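Local coordinates for putative two-component sensor histidine kinase protein (Sinorhizobium meliloti, PDB 3HCY) that probably acts as a light-sensing, flavin-binding histidine kinase that phosphorylates a protein histidine with ATP, represented here by its GAF domain, at residues R41-E45 against H46-A50. Sequence-based numbering, arbitrary orientation.
Sequences RGLSE and HYQRA
Ser44 OG receives the backbone N-H of Tyr47 at 3.0 Å in a fairly straight bond (162°), capping the first turn of helix 45-50. The hydroxyl sits between the backbone N and the carbonyl carbon of its own residue (chi1 72°), which turns it toward the start of the helix; Glu88 of helix 79-88 also hydrogen-bonds it, so two partners hold this oxygen. The helical bonding follows at once: Gln48 N donates to Ser44 O at 3.0 Å and Arg49 N to Glu45 O at 2.8 Å.

The packed side lies beneath the cap. Both methyls of Leu43 lean obliquely against CD1 and CE1 of the buried Tyr47 ring, CD1 of Leu43 lying 3.8 Å from CD1 of Tyr47, and Phe37 and Tyr111 of the sheet touch both side chains. Gln48 runs extended past Ser44 O, bringing its NE2 to 3.9 Å from Leu43 CB.

The solvent side is looser. Arg49, bent at chi3 (-63°), lays one guanidinium face over the Glu45 backbone, yet its NH1 stays 4.4 Å from Glu45 OE1, too long for a salt bridge, so any attraction between the charges is probably weak.

This is a serine N-cap, with an apolar contact from the preceding residue, where the loop after strand 35-41, outermost in this chain's antiparallel GAF-domain sheet, enters a short surface helix.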
ATOM      1  N   ARG A  41       9.465 -13.676   2.431  1.00 18.36           N
ATOM      2  CA  ARG A  41       9.077 -14.956   3.033  1.00 19.41           C
ATOM      3  C   ARG A  41       8.471 -15.906   2.050  1.00 19.69           C
ATOM      4  O   ARG A  41       7.977 -15.450   1.060  1.00 21.33           O
ATOM      5  CB  ARG A  41       8.051 -14.726   4.128  1.00 19.91           C
ATOM      6  CG  ARG A  41       6.995 -13.715   3.938  1.00 20.30           C
ATOM      7  CD  ARG A  41       6.778 -13.030   5.351  1.00 26.82           C
ATOM      8  NE  ARG A  41       5.557 -12.207   5.523  1.00 29.65           N
ATOM      9  CZ  ARG A  41       5.418 -11.146   6.327  1.00 28.79           C
ATOM     10  NH1 ARG A  41       6.418 -10.642   7.027  1.00 29.51           N
ATOM     11  NH2 ARG A  41       4.252 -10.538   6.363  1.00 29.94           N
ATOM     12  N   GLY A  42       8.474 -17.214   2.234  1.00 19.90           N
ATOM     13  CA  GLY A  42       9.522 -18.022   2.736  1.00 20.45           C
ATOM     14  C   GLY A  42      10.265 -18.431   1.437  1.00 20.90           C
ATOM     15  O   GLY A  42       9.953 -19.415   0.806  1.00 20.67           O
ATOM     16  N   LEU A  43      11.145 -17.539   0.983  1.00 21.61           N
ATOM     17  CA  LEU A  43      12.286 -17.899   0.187  1.00 21.57           C
ATOM     18  C   LEU A  43      13.386 -18.292   1.167  1.00 21.64           C
ATOM     19  O   LEU A  43      13.497 -17.738   2.274  1.00 20.92           O
ATOM     20  CB  LEU A  43      12.785 -16.689  -0.637  1.00 21.43           C
ATOM     21  CG  LEU A  43      11.759 -16.164  -1.655  1.00 21.25           C
ATOM     22  CD1 LEU A  43      12.314 -15.029  -2.506  1.00 18.23           C
ATOM     23  CD2 LEU A  43      11.215 -17.302  -2.533  1.00 21.29           C
ATOM     24  N   SER A  44      14.226 -19.227   0.733  1.00 21.34           N
ATOM     25  CA  SER A  44      15.434 -19.527   1.476  1.00 21.00           C
ATOM     26  C   SER A  44      16.548 -18.532   1.045  1.00 21.43           C
ATOM     27  O   SER A  44      16.540 -17.985  -0.082  1.00 20.53           O
ATOM     28  CB  SER A  44      15.867 -20.947   1.186  1.00 20.17           C
ATOM     29  OG  SER A  44      16.354 -20.951  -0.131  1.00 18.69           O
ATOM     30  N   GLU A  45      17.526 -18.366   1.936  1.00 21.48           N
ATOM     31  CA  GLU A  45      18.746 -17.638   1.630  1.00 21.69           C
ATOM     32  C   GLU A  45      19.500 -18.272   0.497  1.00 21.55           C
ATOM     33  O   GLU A  45      20.006 -17.599  -0.386  1.00 21.12           O
ATOM     34  CB  GLU A  45      19.583 -17.604   2.864  1.00 22.17           C
ATOM     35  CG  GLU A  45      18.946 -16.648   3.875  1.00 24.72           C
ATOM     36  CD  GLU A  45      19.596 -16.652   5.250  1.00 29.15           C
ATOM     37  OE1 GLU A  45      20.476 -17.513   5.540  1.00 32.75           O
ATOM     38  OE2 GLU A  45      19.212 -15.765   6.051  1.00 32.14           O
ATOM     39  N   HIS A  46      19.507 -19.589   0.470  1.00 21.92           N
ATOM     40  CA  HIS A  46      20.113 -20.270  -0.636  1.00 22.56           C
ATOM     41  C   HIS A  46      19.561 -19.708  -1.908  1.00 23.58           C
ATOM     42  O   HIS A  46      20.312 -19.353  -2.791  1.00 23.79           O
ATOM     43  CB  HIS A  46      19.829 -21.735  -0.565  1.00 22.50           C
ATOM     44  CG  HIS A  46      20.511 -22.521  -1.630  1.00 23.85           C
ATOM     45  ND1 HIS A  46      21.843 -22.883  -1.551  1.00 25.40           N
ATOM     46  CD2 HIS A  46      20.040 -23.053  -2.791  1.00 24.16           C
ATOM     47  CE1 HIS A  46      22.161 -23.602  -2.622  1.00 25.55           C
ATOM     48  NE2 HIS A  46      21.089 -23.710  -3.394  1.00 22.40           N
ATOM     49  N   TYR A  47      18.237 -19.602  -2.002  1.00 24.77           N
ATOM     50  CA  TYR A  47      17.642 -19.049  -3.208  1.00 25.27           C
ATOM     51  C   TYR A  47      18.087 -17.623  -3.397  1.00 26.20           C
ATOM     52  O   TYR A  47      18.331 -17.185  -4.505  1.00 26.57           O
ATOM     53  CB  TYR A  47      16.119 -19.093  -3.157  1.00 25.31           C
ATOM     54  CG  TYR A  47      15.425 -18.483  -4.395  1.00 25.71           C
ATOM     55  CD1 TYR A  47      14.812 -17.245  -4.332  1.00 24.52           C
ATOM     56  CD2 TYR A  47      15.376 -19.156  -5.617  1.00 24.77           C
ATOM     57  CE1 TYR A  47      14.180 -16.694  -5.440  1.00 23.56           C
ATOM     58  CE2 TYR A  47      14.732 -18.593  -6.730  1.00 24.22           C
ATOM     59  CZ  TYR A  47      14.140 -17.357  -6.624  1.00 22.35           C
ATOM     60  OH  TYR A  47      13.512 -16.756  -7.709  1.00 20.32           O
ATOM     61  N   GLN A  48      18.162 -16.884  -2.313  1.00 26.99           N
ATOM     62  CA  GLN A  48      18.364 -15.459  -2.437  1.00 27.87           C
ATOM     63  C   GLN A  48      19.758 -15.154  -2.988  1.00 28.71           C
ATOM     64  O   GLN A  48      19.889 -14.335  -3.914  1.00 28.32           O
ATOM     65  CB  GLN A  48      18.083 -14.760  -1.088  1.00 27.91           C
ATOM     66  CG  GLN A  48      16.616 -14.845  -0.705  1.00 27.88           C
ATOM     67  CD  GLN A  48      16.278 -14.259   0.608  1.00 27.17           C
ATOM     68  OE1 GLN A  48      17.129 -14.168   1.492  1.00 29.14           O
ATOM     69  NE2 GLN A  48      15.040 -13.875   0.772  1.00 27.42           N
ATOM     70  N   ARG A  49      20.773 -15.853  -2.454  1.00 29.48           N
ATOM     71  CA  ARG A  49      22.144 -15.754  -2.940  1.00 30.10           C
ATOM     72  C   ARG A  49      22.197 -16.211  -4.380  1.00 30.61           C
ATOM     73  O   ARG A  49      22.847 -15.616  -5.217  1.00 30.64           O
ATOM     74  CB  ARG A  49      23.055 -16.637  -2.116  1.00 30.23           C
ATOM     75  CG  ARG A  49      23.307 -16.211  -0.653  1.00 33.30           C
ATOM     76  CD  ARG A  49      24.512 -17.013  -0.017  1.00 39.16           C
ATOM     77  NE  ARG A  49      24.269 -18.486   0.073  1.00 43.64           N
ATOM     78  CZ  ARG A  49      23.637 -19.134   1.075  1.00 45.85           C
ATOM     79  NH1 ARG A  49      23.158 -18.500   2.161  1.00 46.92           N
ATOM     80  NH2 ARG A  49      23.488 -20.447   0.994  1.00 46.06           N
ATOM     81  N   ALA A  50      21.459 -17.273  -4.652  1.00 32.45           N
ATOM     82  CA  ALA A  50      21.403 -17.915  -5.951  1.00 33.72           C
ATOM     83  C   ALA A  50      21.058 -16.960  -7.055  1.00 35.60           C
ATOM     84  O   ALA A  50      21.670 -16.983  -8.103  1.00 35.92           O
ATOM     85  CB  ALA A  50      20.379 -19.024  -5.934  1.00 32.85           C
TER